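(R)-S-adenosyl-L-methionine hydrolase (Thermus thermophilus, PDB 2CW5) catalyses the hydrolysis of S-adenosyl-L-methionine to adenosine and L-methionine, and has neither chlorinase nor fluorinase activity. Local coordinates at residues A79-P91 and V137-P151. Sequence-based numbering, arbitrary orientation.
Sequences AVAALGRWTYVGP and VFAPAAAHLALGLPP
The 137-147 part of helix 133-147 packs on one face of a beta hairpin, its axis 9.5 Å from that of strand 79-83 and inclined to it by 22°, and nearly antiparallel to the returning strand 87-89. This is a helix-on-sheet layer of the alpha/beta N-terminal domain: the hairpin supplies two neighbouring strands of the mixed sheet, and no hydrogen bond crosses the contact, which rests on side-chain packing. Phe138 buries the most surface. With CG anti to its own carbonyl carbon (chi1 -62°), the ring extends to the backbone at Gly90, where CE1 lies 3.2 Å from Gly90 C. Ala79 CB approaches the same ring obliquely, 3.5 Å from Phe138 CE1, while Val89 CG1 sits at its edge, near the ring plane. Leu66 and Val68 of strand 64-68 also touch this ring, and the Phe138 side chain lies close to that of His133, probably important for activity. Without the ring, as with an alanine here, a gap would probably open between the helix and Gly90. One turn on, Val89 CG1 meets Ala141 CB at 4.1 Å. Its other branch, CG2, lies 3.6 Å from Leu145 CD1, a methyl that also faces Ala81. Beyond the Schellman motif at Gly148, the chain returns to the hairpin at Pro151, whose ring crosses the Leu83 side chain at roughly a right angle. Thr87 CG2 touches Leu145 CD1 at 3.5 Å.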
loop_
_atom_site.group_PDB
_atom_site.type_symbol
_atom_site.label_atom_id
_atom_site.label_comp_id
_atom_site.label_asym_id
_atom_site.label_seq_id
_atom_site.Cartn_x
_atom_site.Cartn_y
_atom_site.Cartn_z
ATOM N N ALA C 79 19.971 -17.405 -1.336
ATOM C CA ALA C 79 19.474 -16.350 -2.222
ATOM C C ALA C 79 19.941 -16.648 -3.644
ATOM O O ALA C 79 21.135 -16.812 -3.886
ATOM C CB ALA C 79 20.000 -14.991 -1.770
ATOM N N VAL C 80 19.004 -16.712 -4.587
ATOM C CA VAL C 80 19.365 -17.026 -5.964
ATOM C C VAL C 80 18.733 -16.173 -7.053
ATOM O O VAL C 80 17.816 -15.384 -6.821
ATOM C CB VAL C 80 19.014 -18.495 -6.316
ATOM C CG1 VAL C 80 19.741 -19.451 -5.388
ATOM C CG2 VAL C 80 17.504 -18.705 -6.222
ATOM N N ALA C 81 19.265 -16.355 -8.255
ATOM C CA ALA C 81 18.773 -15.712 -9.457
ATOM C C ALA C 81 18.665 -16.902 -10.412
ATOM O O ALA C 81 19.602 -17.697 -10.513
ATOM C CB ALA C 81 19.776 -14.711 -9.976
ATOM N N ALA C 82 17.518 -17.050 -11.065
ATOM C CA ALA C 82 17.297 -18.143 -12.015
ATOM C C ALA C 82 16.910 -17.507 -13.345
ATOM O O ALA C 82 16.099 -16.583 -13.382
ATOM C CB ALA C 82 16.191 -19.060 -11.519
ATOM N N LEU C 83 17.485 -18.009 -14.432
ATOM C CA LEU C 83 17.243 -17.442 -15.754
ATOM C C LEU C 83 16.481 -18.340 -16.722
ATOM O O LEU C 83 16.866 -19.484 -16.962
ATOM C CB LEU C 83 18.583 -17.064 -16.390
ATOM C CG LEU C 83 19.600 -16.345 -15.495
ATOM C CD1 LEU C 83 20.961 -16.334 -16.184
ATOM C CD2 LEU C 83 19.133 -14.929 -15.199
ATOM N N GLY C 84 15.400 -17.798 -17.274
ATOM C CA GLY C 84 14.587 -18.508 -18.246
ATOM C C GLY C 84 14.149 -17.439 -19.232
ATOM O O GLY C 84 14.932 -16.528 -19.517
ATOM N N ARG C 85 12.929 -17.538 -19.756
ATOM C CA ARG C 85 12.420 -16.523 -20.673
ATOM C C ARG C 85 12.314 -15.238 -19.857
ATOM O O ARG C 85 12.427 -14.131 -20.385
ATOM C CB ARG C 85 11.034 -16.898 -21.218
ATOM C CG ARG C 85 11.002 -18.162 -22.056
ATOM C CD ARG C 85 9.881 -18.115 -23.093
ATOM N NE ARG C 85 8.547 -18.031 -22.504
ATOM C CZ ARG C 85 7.924 -19.039 -21.898
ATOM N NH1 ARG C 85 8.509 -20.226 -21.791
ATOM N NH2 ARG C 85 6.708 -18.862 -21.402
ATOM N N TRP C 86 12.066 -15.404 -18.564
ATOM C CA TRP C 86 11.993 -14.280 -17.634
ATOM C C TRP C 86 13.108 -14.553 -16.632
ATOM O O TRP C 86 13.615 -15.669 -16.559
ATOM C CB TRP C 86 10.641 -14.238 -16.916
ATOM C CG TRP C 86 9.502 -13.831 -17.808
ATOM C CD1 TRP C 86 9.185 -12.565 -18.211
ATOM C CD2 TRP C 86 8.558 -14.700 -18.439
ATOM N NE1 TRP C 86 8.098 -12.592 -19.056
ATOM C CE2 TRP C 86 7.696 -13.891 -19.214
ATOM C CE3 TRP C 86 8.357 -16.088 -18.428
ATOM C CZ2 TRP C 86 6.645 -14.426 -19.973
ATOM C CZ3 TRP C 86 7.314 -16.619 -19.183
ATOM C CH2 TRP C 86 6.471 -15.786 -19.945
ATOM N N THR C 87 13.497 -13.537 -15.875
ATOM C CA THR C 87 14.559 -13.694 -14.893
ATOM C C THR C 87 13.946 -13.604 -13.506
ATOM O O THR C 87 13.066 -12.779 -13.260
ATOM C CB THR C 87 15.630 -12.614 -15.093
ATOM O OG1 THR C 87 16.240 -12.807 -16.378
ATOM C CG2 THR C 87 16.703 -12.690 -13.998
ATOM N N TYR C 88 14.408 -14.458 -12.603
ATOM C CA TYR C 88 13.860 -14.493 -11.254
ATOM C C TYR C 88 14.921 -14.210 -10.208
ATOM O O TYR C 88 16.044 -14.699 -10.308
ATOM C CB TYR C 88 13.235 -15.867 -10.999
ATOM C CG TYR C 88 12.267 -16.287 -12.084
ATOM C CD1 TYR C 88 10.948 -15.844 -12.075
ATOM C CD2 TYR C 88 12.691 -17.077 -13.154
ATOM C CE1 TYR C 88 10.069 -16.171 -13.109
ATOM C CE2 TYR C 88 11.827 -17.408 -14.194
ATOM C CZ TYR C 88 10.517 -16.949 -14.167
ATOM O OH TYR C 88 9.663 -17.237 -15.212
ATOM N N VAL C 89 14.557 -13.411 -9.213
ATOM C CA VAL C 89 15.471 -13.064 -8.131
ATOM C C VAL C 89 14.710 -13.178 -6.822
ATOM O O VAL C 89 13.718 -12.486 -6.604
ATOM C CB VAL C 89 16.003 -11.628 -8.285
ATOM C CG1 VAL C 89 16.899 -11.265 -7.096
ATOM C CG2 VAL C 89 16.763 -11.498 -9.590
ATOM N N GLY C 90 15.170 -14.069 -5.952
ATOM C CA GLY C 90 14.502 -14.248 -4.683
ATOM C C GLY C 90 15.048 -15.450 -3.942
ATOM O O GLY C 90 16.030 -16.052 -4.375
ATOM N N PRO C 91 14.434 -15.813 -2.808
ATOM C CA PRO C 91 14.851 -16.953 -1.985
ATOM C C PRO C 91 14.600 -18.299 -2.653
ATOM O O PRO C 91 13.599 -18.493 -3.343
ATOM C CB PRO C 91 14.025 -16.777 -0.717
ATOM C CG PRO C 91 12.751 -16.172 -1.251
ATOM C CD PRO C 91 13.286 -15.122 -2.198
ATOM N N VAL C 137 20.782 -7.809 -0.438
ATOM C CA VAL C 137 21.144 -8.877 -1.369
ATOM C C VAL C 137 20.304 -8.920 -2.651
ATOM O O VAL C 137 20.841 -8.849 -3.760
ATOM C CB VAL C 137 21.052 -10.272 -0.677
ATOM C CG1 VAL C 137 21.369 -11.385 -1.686
ATOM C CG2 VAL C 137 22.030 -10.338 0.495
ATOM N N PHE C 138 18.987 -9.029 -2.508
ATOM C CA PHE C 138 18.118 -9.115 -3.680
ATOM C C PHE C 138 18.031 -7.853 -4.546
ATOM O O PHE C 138 18.107 -7.940 -5.774
ATOM C CB PHE C 138 16.719 -9.567 -3.252
ATOM C CG PHE C 138 16.697 -10.938 -2.629
ATOM C CD1 PHE C 138 17.141 -12.050 -3.346
ATOM C CD2 PHE C 138 16.253 -11.119 -1.323
ATOM C CE1 PHE C 138 17.142 -13.325 -2.765
ATOM C CE2 PHE C 138 16.248 -12.388 -0.733
ATOM C CZ PHE C 138 16.695 -13.494 -1.460
ATOM N N ALA C 139 17.887 -6.685 -3.921
ATOM C CA ALA C 139 17.787 -5.436 -4.678
ATOM C C ALA C 139 19.007 -5.180 -5.562
ATOM O O ALA C 139 18.867 -4.860 -6.746
ATOM C CB ALA C 139 17.565 -4.250 -3.733
ATOM N N PRO C 140 20.224 -5.301 -5.000
ATOM C CA PRO C 140 21.405 -5.061 -5.834
ATOM C C PRO C 140 21.516 -6.068 -6.979
ATOM O O PRO C 140 22.003 -5.741 -8.062
ATOM C CB PRO C 140 22.563 -5.156 -4.836
ATOM C CG PRO C 140 22.027 -6.058 -3.756
ATOM C CD PRO C 140 20.607 -5.576 -3.603
ATOM N N ALA C 141 21.042 -7.284 -6.736
ATOM C CA ALA C 141 21.076 -8.338 -7.743
ATOM C C ALA C 141 20.111 -7.993 -8.876
ATOM O O ALA C 141 20.444 -8.107 -10.062
ATOM C CB ALA C 141 20.688 -9.669 -7.107
ATOM N N ALA C 142 18.915 -7.556 -8.499
ATOM C CA ALA C 142 17.895 -7.184 -9.472
ATOM C C ALA C 142 18.354 -6.003 -10.324
ATOM O O ALA C 142 18.145 -5.988 -11.534
ATOM C CB ALA C 142 16.602 -6.843 -8.756
ATOM N N ALA C 143 18.975 -5.010 -9.694
ATOM C CA ALA C 143 19.454 -3.841 -10.426
ATOM C C ALA C 143 20.513 -4.285 -11.438
ATOM O O ALA C 143 20.504 -3.868 -12.602
ATOM C CB ALA C 143 20.041 -2.822 -9.456
ATOM N N HIS C 144 21.417 -5.146 -10.980
ATOM C CA HIS C 144 22.488 -5.676 -11.815
ATOM C C HIS C 144 21.901 -6.298 -13.080
ATOM O O HIS C 144 22.311 -5.968 -14.192
ATOM C CB HIS C 144 23.275 -6.713 -11.012
ATOM C CG HIS C 144 24.434 -7.309 -11.746
ATOM N ND1 HIS C 144 24.286 -8.283 -12.709
ATOM C CD2 HIS C 144 25.766 -7.098 -11.627
ATOM C CE1 HIS C 144 25.476 -8.653 -13.146
ATOM N NE2 HIS C 144 26.392 -7.948 -12.505
ATOM N N LEU C 145 20.928 -7.186 -12.901
ATOM C CA LEU C 145 20.270 -7.852 -14.021
ATOM C C LEU C 145 19.438 -6.888 -14.865
ATOM O O LEU C 145 19.400 -7.010 -16.089
ATOM C CB LEU C 145 19.381 -8.986 -13.504
ATOM C CG LEU C 145 20.165 -10.143 -12.881
ATOM C CD1 LEU C 145 19.219 -11.095 -12.156
ATOM C CD2 LEU C 145 20.948 -10.864 -13.981
ATOM N N ALA C 146 18.779 -5.934 -14.213
ATOM C CA ALA C 146 17.957 -4.952 -14.916
ATOM C C ALA C 146 18.819 -4.110 -15.859
ATOM O O ALA C 146 18.358 -3.681 -16.920
ATOM C CB ALA C 146 17.239 -4.047 -13.914
ATOM N N LEU C 147 20.067 -3.873 -15.466
ATOM C CA LEU C 147 20.992 -3.090 -16.281
ATOM C C LEU C 147 21.446 -3.896 -17.488
ATOM O O LEU C 147 21.882 -3.336 -18.490
ATOM C CB LEU C 147 22.218 -2.676 -15.463
ATOM C CG LEU C 147 22.037 -1.570 -14.424
ATOM C CD1 LEU C 147 23.288 -1.468 -13.568
ATOM C CD2 LEU C 147 21.751 -0.249 -15.125
ATOM N N GLY C 148 21.342 -5.216 -17.388
ATOM C CA GLY C 148 21.748 -6.070 -18.487
ATOM C C GLY C 148 23.105 -6.707 -18.265
ATOM O O GLY C 148 23.649 -7.346 -19.164
ATOM N N LEU C 149 23.654 -6.537 -17.064
ATOM C CA LEU C 149 24.952 -7.110 -16.731
ATOM C C LEU C 149 24.847 -8.632 -16.603
ATOM O O LEU C 149 23.821 -9.158 -16.172
ATOM C CB LEU C 149 25.474 -6.486 -15.436
ATOM C CG LEU C 149 25.771 -4.988 -15.531
ATOM C CD1 LEU C 149 26.101 -4.428 -14.159
ATOM C CD2 LEU C 149 26.925 -4.763 -16.497
ATOM N N PRO C 150 25.918 -9.358 -16.962
ATOM C CA PRO C 150 25.972 -10.824 -16.908
ATOM C C PRO C 150 25.619 -11.441 -15.560
ATOM O O PRO C 150 26.063 -10.974 -14.515
ATOM C CB PRO C 150 27.407 -11.127 -17.326
ATOM C CG PRO C 150 28.156 -9.950 -16.807
ATOM C CD PRO C 150 27.261 -8.804 -17.216
ATOM N N PRO C 151 24.816 -12.516 -15.575
ATOM C CA PRO C 151 24.407 -13.193 -14.342
ATOM C C PRO C 151 25.573 -13.743 -13.525
ATOM O O PRO C 151 25.546 -13.702 -12.295
ATOM C CB PRO C 151 23.464 -14.286 -14.845
ATOM C CG PRO C 151 23.989 -14.583 -16.210
ATOM C CD PRO C 151 24.265 -13.205 -16.756
#